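Long-range contact in L-lysine 6-monooxygenase involved in desferrioxamine biosynthesis (Erwinia amylovora CFBP1430, PDB 5O8P), which probably catalyses the FAD- and NADPH-dependent N-hydroxylation of cadaverine, a step in making the siderophore desferrioxamine: residues S165-V177 / L305-E317. Numbering follows the deposited sequence.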
ATOM      1  N   SER B 165      -5.220  35.335  10.123  1.00 47.79           N
ATOM      2  CA  SER B 165      -4.458  35.103  11.350  1.00 46.40           C
ATOM      3  C   SER B 165      -5.307  35.544  12.542  1.00 49.32           C
ATOM      4  O   SER B 165      -6.159  36.418  12.379  1.00 46.42           O
ATOM      5  CB  SER B 165      -3.154  35.890  11.322  1.00 44.59           C
ATOM      6  OG  SER B 165      -2.424  35.612  10.141  1.00 41.57           O
ATOM      7  N   PRO B 166      -5.077  34.961  13.744  1.00 54.33           N
ATOM      8  CA  PRO B 166      -5.872  35.332  14.925  1.00 53.79           C
ATOM      9  C   PRO B 166      -5.855  36.825  15.218  1.00 52.16           C
ATOM     10  O   PRO B 166      -4.864  37.493  14.919  1.00 49.84           O
ATOM     11  CB  PRO B 166      -5.196  34.552  16.065  1.00 54.90           C
ATOM     12  CG  PRO B 166      -4.546  33.396  15.398  1.00 53.29           C
ATOM     13  CD  PRO B 166      -4.078  33.928  14.081  1.00 54.26           C
ATOM     14  N   ALA B 167      -6.937  37.334  15.801  1.00 52.68           N
ATOM     15  CA  ALA B 167      -7.087  38.777  16.062  1.00 53.21           C
ATOM     16  C   ALA B 167      -5.926  39.378  16.865  1.00 53.11           C
ATOM     17  O   ALA B 167      -5.485  40.493  16.577  1.00 52.11           O
ATOM     18  CB  ALA B 167      -8.410  39.054  16.767  1.00 54.31           C
ATOM     19  N   CYS B 168      -5.424  38.626  17.847  1.00 54.61           N
ATOM     20  CA  CYS B 168      -4.323  39.083  18.702  1.00 53.12           C
ATOM     21  C   CYS B 168      -2.951  39.187  18.003  1.00 50.90           C
ATOM     22  O   CYS B 168      -2.043  39.816  18.536  1.00 50.29           O
ATOM     23  CB  CYS B 168      -4.208  38.165  19.925  1.00 53.07           C
ATOM     24  SG  CYS B 168      -3.638  36.497  19.528  1.00 56.13           S
ATOM     25  N   SER B 169      -2.798  38.570  16.830  1.00 52.68           N
ATOM     26  CA  SER B 169      -1.546  38.621  16.064  1.00 52.68           C
ATOM     27  C   SER B 169      -1.354  39.871  15.174  1.00 55.16           C
ATOM     28  O   SER B 169      -0.237  40.116  14.707  1.00 51.68           O
ATOM     29  CB  SER B 169      -1.402  37.341  15.219  1.00 50.70           C
ATOM     30  OG  SER B 169      -2.274  37.334  14.092  1.00 46.08           O
ATOM     31  N   GLN B 170      -2.407  40.667  14.959  1.00 55.65           N
ATOM     32  CA  GLN B 170      -2.358  41.793  13.992  1.00 56.21           C
ATOM     33  C   GLN B 170      -1.195  42.768  14.212  1.00 50.41           C
ATOM     34  O   GLN B 170      -0.613  43.248  13.237  1.00 48.26           O
ATOM     35  CB  GLN B 170      -3.710  42.552  13.940  1.00 62.37           C
ATOM     36  CG  GLN B 170      -3.780  43.784  13.017  1.00 64.32           C
ATOM     37  CD  GLN B 170      -3.332  45.097  13.681  1.00 62.42           C
ATOM     38  OE1 GLN B 170      -3.955  45.591  14.624  1.00 55.66           O
ATOM     39  NE2 GLN B 170      -2.248  45.665  13.177  1.00 61.68           N
ATOM     40  N   PRO B 171      -0.847  43.058  15.480  1.00 47.84           N
ATOM     41  CA  PRO B 171       0.303  43.944  15.689  1.00 47.73           C
ATOM     42  C   PRO B 171       1.690  43.378  15.322  1.00 47.30           C
ATOM     43  O   PRO B 171       2.663  44.114  15.394  1.00 45.35           O
ATOM     44  CB  PRO B 171       0.239  44.247  17.195  1.00 47.02           C
ATOM     45  CG  PRO B 171      -1.167  43.961  17.591  1.00 46.65           C
ATOM     46  CD  PRO B 171      -1.568  42.803  16.741  1.00 45.93           C
ATOM     47  N   TYR B 172       1.795  42.099  14.958  1.00 48.25           N
ATOM     48  CA  TYR B 172       3.095  41.487  14.665  1.00 46.41           C
ATOM     49  C   TYR B 172       3.141  40.875  13.266  1.00 49.46           C
ATOM     50  O   TYR B 172       4.022  40.071  12.970  1.00 53.38           O
ATOM     51  CB  TYR B 172       3.418  40.443  15.742  1.00 42.39           C
ATOM     52  CG  TYR B 172       3.153  40.952  17.141  1.00 39.44           C
ATOM     53  CD1 TYR B 172       4.121  41.667  17.838  1.00 39.50           C
ATOM     54  CD2 TYR B 172       1.916  40.760  17.754  1.00 37.98           C
ATOM     55  CE1 TYR B 172       3.877  42.154  19.121  1.00 37.86           C
ATOM     56  CE2 TYR B 172       1.657  41.249  19.033  1.00 37.37           C
ATOM     57  CZ  TYR B 172       2.643  41.948  19.714  1.00 36.73           C
ATOM     58  OH  TYR B 172       2.399  42.433  20.981  1.00 33.46           O
ATOM     59  N   ARG B 173       2.222  41.292  12.398  1.00 52.31           N
ATOM     60  CA  ARG B 173       2.203  40.876  10.990  1.00 54.56           C
ATOM     61  C   ARG B 173       3.573  40.933  10.340  1.00 51.89           C
ATOM     62  O   ARG B 173       3.897  40.082   9.519  1.00 51.83           O
ATOM     63  CB  ARG B 173       1.245  41.745  10.189  1.00 62.42           C
ATOM     64  CG  ARG B 173      -0.229  41.399  10.406  1.00 68.76           C
ATOM     65  CD  ARG B 173      -1.157  42.380   9.702  1.00 76.82           C
ATOM     66  NE  ARG B 173      -2.335  41.720   9.118  1.00 83.81           N
ATOM     67  CZ  ARG B 173      -2.328  40.947   8.025  1.00 85.24           C
ATOM     68  NH1 ARG B 173      -1.200  40.693   7.356  1.00 82.70           N
ATOM     69  NH2 ARG B 173      -3.469  40.408   7.591  1.00 83.95           N
ATOM     70  N   GLU B 174       4.358  41.949  10.705  1.00 51.45           N
ATOM     71  CA  GLU B 174       5.713  42.118  10.170  1.00 53.47           C
ATOM     72  C   GLU B 174       6.690  40.999  10.553  1.00 51.97           C
ATOM     73  O   GLU B 174       7.588  40.711   9.785  1.00 52.73           O
ATOM     74  CB  GLU B 174       6.292  43.484  10.565  1.00 58.43           C
ATOM     75  CG  GLU B 174       5.516  44.673   9.987  1.00 66.87           C
ATOM     76  CD  GLU B 174       6.224  46.037  10.157  1.00 77.72           C
ATOM     77  OE1 GLU B 174       7.050  46.218  11.092  1.00 78.19           O
ATOM     78  OE2 GLU B 174       5.944  46.959   9.349  1.00 77.29           O
ATOM     79  N   ARG B 175       6.525  40.384  11.726  1.00 52.87           N
ATOM     80  CA  ARG B 175       7.486  39.367  12.237  1.00 51.28           C
ATOM     81  C   ARG B 175       7.154  37.924  11.893  1.00 49.32           C
ATOM     82  O   ARG B 175       8.019  37.179  11.436  1.00 51.20           O
ATOM     83  CB  ARG B 175       7.638  39.473  13.748  1.00 52.66           C
ATOM     84  CG  ARG B 175       8.537  40.614  14.143  1.00 55.32           C
ATOM     85  CD  ARG B 175       8.614  40.787  15.635  1.00 55.96           C
ATOM     86  NE  ARG B 175       8.682  42.202  15.972  1.00 57.26           N
ATOM     87  CZ  ARG B 175       9.743  42.995  15.791  1.00 54.50           C
ATOM     88  NH1 ARG B 175      10.878  42.523  15.277  1.00 57.00           N
ATOM     89  NH2 ARG B 175       9.671  44.278  16.134  1.00 50.80           N
ATOM     90  N   PHE B 176       5.914  37.516  12.122  1.00 45.67           N
ATOM     91  CA  PHE B 176       5.504  36.157  11.791  1.00 42.47           C
ATOM     92  C   PHE B 176       5.222  36.017  10.298  1.00 38.56           C
ATOM     93  O   PHE B 176       5.111  36.998   9.593  1.00 35.38           O
ATOM     94  CB  PHE B 176       4.334  35.689  12.668  1.00 42.80           C
ATOM     95  CG  PHE B 176       3.003  36.282  12.314  1.00 42.01           C
ATOM     96  CD1 PHE B 176       2.268  35.792  11.231  1.00 42.20           C
ATOM     97  CD2 PHE B 176       2.444  37.270  13.108  1.00 42.48           C
ATOM     98  CE1 PHE B 176       1.021  36.313  10.925  1.00 44.83           C
ATOM     99  CE2 PHE B 176       1.200  37.789  12.804  1.00 47.24           C
ATOM    100  CZ  PHE B 176       0.482  37.309  11.711  1.00 46.57           C
ATOM    101  N   VAL B 177       5.129  34.774   9.838  1.00 35.49           N
ATOM    102  CA  VAL B 177       4.900  34.432   8.439  1.00 35.94           C
ATOM    103  C   VAL B 177       3.633  33.589   8.339  1.00 36.18           C
ATOM    104  O   VAL B 177       3.544  32.565   9.005  1.00 37.28           O
ATOM    105  CB  VAL B 177       6.074  33.573   7.930  1.00 35.44           C
ATOM    106  CG1 VAL B 177       5.813  33.041   6.526  1.00 36.03           C
ATOM    107  CG2 VAL B 177       7.378  34.339   7.976  1.00 37.06           C
ATOM    108  N   LEU B 305      -4.498  30.049  21.263  1.00 46.34           N
ATOM    109  CA  LEU B 305      -3.681  31.251  21.430  1.00 42.81           C
ATOM    110  C   LEU B 305      -4.529  32.392  21.997  1.00 39.82           C
ATOM    111  O   LEU B 305      -5.383  32.930  21.299  1.00 36.32           O
ATOM    112  CB  LEU B 305      -3.095  31.652  20.076  1.00 43.66           C
ATOM    113  CG  LEU B 305      -2.089  32.795  20.020  1.00 46.23           C
ATOM    114  CD1 LEU B 305      -0.764  32.351  20.625  1.00 48.68           C
ATOM    115  CD2 LEU B 305      -1.894  33.229  18.580  1.00 47.73           C
ATOM    116  N   THR B 306      -4.301  32.751  23.261  1.00 41.21           N
ATOM    117  CA  THR B 306      -5.042  33.846  23.912  1.00 45.25           C
ATOM    118  C   THR B 306      -4.410  35.217  23.650  1.00 45.35           C
ATOM    119  O   THR B 306      -5.121  36.200  23.417  1.00 41.88           O
ATOM    120  CB  THR B 306      -5.169  33.648  25.442  1.00 45.38           C
ATOM    121  OG1 THR B 306      -3.904  33.281  25.997  1.00 46.44           O
ATOM    122  CG2 THR B 306      -6.185  32.563  25.766  1.00 45.25           C
ATOM    123  N   ASP B 307      -3.083  35.283  23.714  1.00 47.50           N
ATOM    124  CA  ASP B 307      -2.352  36.526  23.475  1.00 49.30           C
ATOM    125  C   ASP B 307      -0.931  36.224  23.005  1.00 47.96           C
ATOM    126  O   ASP B 307      -0.450  35.102  23.140  1.00 51.79           O
ATOM    127  CB  ASP B 307      -2.329  37.381  24.764  1.00 50.69           C
ATOM    128  CG  ASP B 307      -2.281  38.889  24.491  1.00 52.22           C
ATOM    129  OD1 ASP B 307      -2.898  39.366  23.512  1.00 52.78           O
ATOM    130  OD2 ASP B 307      -1.638  39.610  25.285  1.00 54.32           O
ATOM    131  N   MET B 308      -0.278  37.222  22.424  1.00 47.47           N
ATOM    132  CA  MET B 308       1.140  37.138  22.090  1.00 48.09           C
ATOM    133  C   MET B 308       1.806  38.492  22.250  1.00 49.37           C
ATOM    134  O   MET B 308       1.140  39.531  22.337  1.00 46.24           O
ATOM    135  CB  MET B 308       1.366  36.588  20.674  1.00 48.79           C
ATOM    136  CG  MET B 308       0.781  37.405  19.531  1.00 49.27           C
ATOM    137  SD  MET B 308       0.815  36.475  17.989  1.00 50.07           S
ATOM    138  CE  MET B 308       2.540  36.649  17.575  1.00 48.51           C
ATOM    139  N   ARG B 309       3.128  38.455  22.277  1.00 53.21           N
ATOM    140  CA  ARG B 309       3.927  39.640  22.490  1.00 53.88           C
ATOM    141  C   ARG B 309       5.364  39.380  22.115  1.00 55.42           C
ATOM    142  O   ARG B 309       5.841  38.242  22.177  1.00 57.30           O
ATOM    143  CB  ARG B 309       3.817  40.133  23.933  1.00 53.26           C
ATOM    144  CG  ARG B 309       4.099  39.105  25.012  1.00 53.93           C
ATOM    145  CD  ARG B 309       3.408  39.481  26.329  1.00 55.62           C
ATOM    146  NE  ARG B 309       4.178  40.486  27.064  1.00 57.02           N
ATOM    147  CZ  ARG B 309       5.283  40.237  27.775  1.00 57.50           C
ATOM    148  NH1 ARG B 309       5.792  39.007  27.856  1.00 56.10           N
ATOM    149  NH2 ARG B 309       5.912  41.232  28.399  1.00 57.51           N
ATOM    150  N   TRP B 310       6.020  40.436  21.632  1.00 57.08           N
ATOM    151  CA  TRP B 310       7.413  40.367  21.198  1.00 56.13           C
ATOM    152  C   TRP B 310       8.297  41.006  22.251  1.00 53.68           C
ATOM    153  O   TRP B 310       8.061  42.134  22.663  1.00 56.30           O
ATOM    154  CB  TRP B 310       7.586  41.072  19.856  1.00 55.85           C
ATOM    155  CG  TRP B 310       8.986  41.052  19.329  1.00 53.73           C
ATOM    156  CD1 TRP B 310       9.872  42.075  19.367  1.00 51.43           C
ATOM    157  CD2 TRP B 310       9.665  39.952  18.692  1.00 53.85           C
ATOM    158  NE1 TRP B 310      11.060  41.700  18.787  1.00 52.75           N
ATOM    159  CE2 TRP B 310      10.962  40.402  18.361  1.00 52.84           C
ATOM    160  CE3 TRP B 310       9.299  38.637  18.354  1.00 54.59           C
ATOM    161  CZ2 TRP B 310      11.902  39.585  17.715  1.00 52.73           C
ATOM    162  CZ3 TRP B 310      10.246  37.821  17.714  1.00 55.51           C
ATOM    163  CH2 TRP B 310      11.528  38.303  17.404  1.00 54.43           C
ATOM    164  N   LEU B 311       9.315  40.270  22.675  1.00 53.30           N
ATOM    165  CA  LEU B 311      10.206  40.695  23.750  1.00 54.67           C
ATOM    166  C   LEU B 311      11.465  41.337  23.181  1.00 58.01           C
ATOM    167  O   LEU B 311      11.889  40.993  22.074  1.00 57.00           O
ATOM    168  CB  LEU B 311      10.581  39.493  24.619  1.00 53.40           C
ATOM    169  CG  LEU B 311       9.410  38.629  25.110  1.00 52.56           C
ATOM    170  CD1 LEU B 311       9.922  37.374  25.789  1.00 52.33           C
ATOM    171  CD2 LEU B 311       8.488  39.399  26.042  1.00 51.31           C
ATOM    172  N   ALA B 312      12.054  42.257  23.949  1.00 59.25           N
ATOM    173  CA  ALA B 312      13.333  42.899  23.602  1.00 59.04           C
ATOM    174  C   ALA B 312      14.440  41.874  23.318  1.00 60.96           C
ATOM    175  O   ALA B 312      15.221  42.048  22.376  1.00 56.01           O
ATOM    176  CB  ALA B 312      13.770  43.842  24.714  1.00 60.21           C
ATOM    177  N   GLU B 313      14.473  40.807  24.127  1.00 62.24           N
ATOM    178  CA  GLU B 313      15.347  39.631  23.913  1.00 63.70           C
ATOM    179  C   GLU B 313      15.493  39.181  22.443  1.00 62.74           C
ATOM    180  O   GLU B 313      16.577  38.765  22.037  1.00 62.67           O
ATOM    181  CB  GLU B 313      14.823  38.427  24.710  1.00 67.12           C
ATOM    182  CG  GLU B 313      14.899  38.537  26.233  1.00 67.80           C
ATOM    183  CD  GLU B 313      14.281  37.329  26.942  1.00 71.74           C
ATOM    184  OE1 GLU B 313      14.143  36.253  26.303  1.00 71.33           O
ATOM    185  OE2 GLU B 313      13.942  37.462  28.143  1.00 69.69           O
ATOM    186  N   GLY B 314      14.402  39.252  21.676  1.00 59.74           N
ATOM    187  CA  GLY B 314      14.359  38.810  20.272  1.00 58.83           C
ATOM    188  C   GLY B 314      13.548  37.532  20.066  1.00 59.75           C
ATOM    189  O   GLY B 314      13.924  36.675  19.262  1.00 59.61           O
ATOM    190  N   GLU B 315      12.417  37.431  20.771  1.00 56.11           N
ATOM    191  CA  GLU B 315      11.576  36.229  20.827  1.00 53.22           C
ATOM    192  C   GLU B 315      10.111  36.602  20.999  1.00 48.78           C
ATOM    193  O   GLU B 315       9.805  37.607  21.644  1.00 47.60           O
ATOM    194  CB  GLU B 315      11.941  35.383  22.048  1.00 56.14           C
ATOM    195  CG  GLU B 315      13.254  34.631  21.993  1.00 58.92           C
ATOM    196  CD  GLU B 315      13.294  33.549  23.057  1.00 60.95           C
ATOM    197  OE1 GLU B 315      13.283  33.890  24.264  1.00 58.51           O
ATOM    198  OE2 GLU B 315      13.296  32.354  22.689  1.00 69.20           O
ATOM    199  N   PHE B 316       9.218  35.778  20.459  1.00 46.02           N
ATOM    200  CA  PHE B 316       7.799  35.841  20.826  1.00 44.03           C
ATOM    201  C   PHE B 316       7.569  35.145  22.167  1.00 45.15           C
ATOM    202  O   PHE B 316       8.292  34.205  22.525  1.00 47.55           O
ATOM    203  CB  PHE B 316       6.920  35.135  19.802  1.00 41.16           C
ATOM    204  CG  PHE B 316       6.692  35.905  18.546  1.00 39.58           C
ATOM    205  CD1 PHE B 316       5.816  36.979  18.534  1.00 39.16           C
ATOM    206  CD2 PHE B 316       7.304  35.517  17.350  1.00 39.80           C
ATOM    207  CE1 PHE B 316       5.587  37.678  17.355  1.00 39.45           C
ATOM    208  CE2 PHE B 316       7.073  36.211  16.172  1.00 38.78           C
ATOM    209  CZ  PHE B 316       6.217  37.295  16.176  1.00 38.78           C
ATOM    210  N   GLU B 317       6.553  35.602  22.893  1.00 46.05           N
ATOM    211  CA  GLU B 317       5.986  34.842  24.001  1.00 45.87           C
ATOM    212  C   GLU B 317       4.520  34.580  23.682  1.00 44.74           C
ATOM    213  O   GLU B 317       3.684  35.480  23.776  1.00 45.87           O
ATOM    214  CB  GLU B 317       6.125  35.584  25.332  1.00 47.74           C
ATOM    215  CG  GLU B 317       5.846  34.697  26.547  1.00 50.16           C
ATOM    216  CD  GLU B 317       5.075  35.379  27.670  1.00 54.55           C
ATOM    217  OE1 GLU B 317       4.152  36.174  27.386  1.00 57.47           O
ATOM    218  OE2 GLU B 317       5.381  35.105  28.857  1.00 53.89           O
TER
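P166 meets L305 where a connecting loop, which leads into strand 177-178 of the five-stranded parallel NADP(H)-domain sheet, packs on a beta hairpin, strands 303-311 and 315-322 of the separate antiparallel sheet. Ring atom CG of P166 lies 4.1 Å from CD2 of L305, a residue that contacts NADP(+) when the nucleotide is bound, which it is not in this chain; the two side chains cross roughly at right angles. The same L305 methyl also receives SG of C168, and CB of C168 comes near the carbonyl O of T306 and OD1 of D307, at a classic beta bulge, where T306 and D307 both pair with K319 of the neighbouring strand through backbone hydrogen bonds. S169 lies within the short 3-10 segment 167-171, its OG donating to O of P166 over 2.7 Å, in the carbonyl plane and on a lone pair, while its backbone N uses that oxygen too. CB of S169 rests 3.7 Å from SD of M308, whose chain bends at chi3 (-77°) and carries CE to the Y172 ring. Y172 and M308 run past each other in opposite directions, SD of M308 lying 5.4 Å from the centroid of the Y172 ring, oblique to it, in a Met-aromatic contact. Across the ring from CD2, atom CE1 of Y172 lies 3.9 Å from CB of W310, and CB of Y172 comes to the edge of the F316 ring. R175 then places CB 3.6 Å from CZ of F316. The guanidinium of R175, an exposed residue, lies flat on the indole, the two planes 5° apart: a cation-pi stack with CZ of R175 3.7 Å from the centroid of the five-membered ring of W310, while CD makes a CH-pi contact over the six-membered ring, 20° off its normal. F176 adds a looser touch, its CB 4.3 Å from CZ of F316.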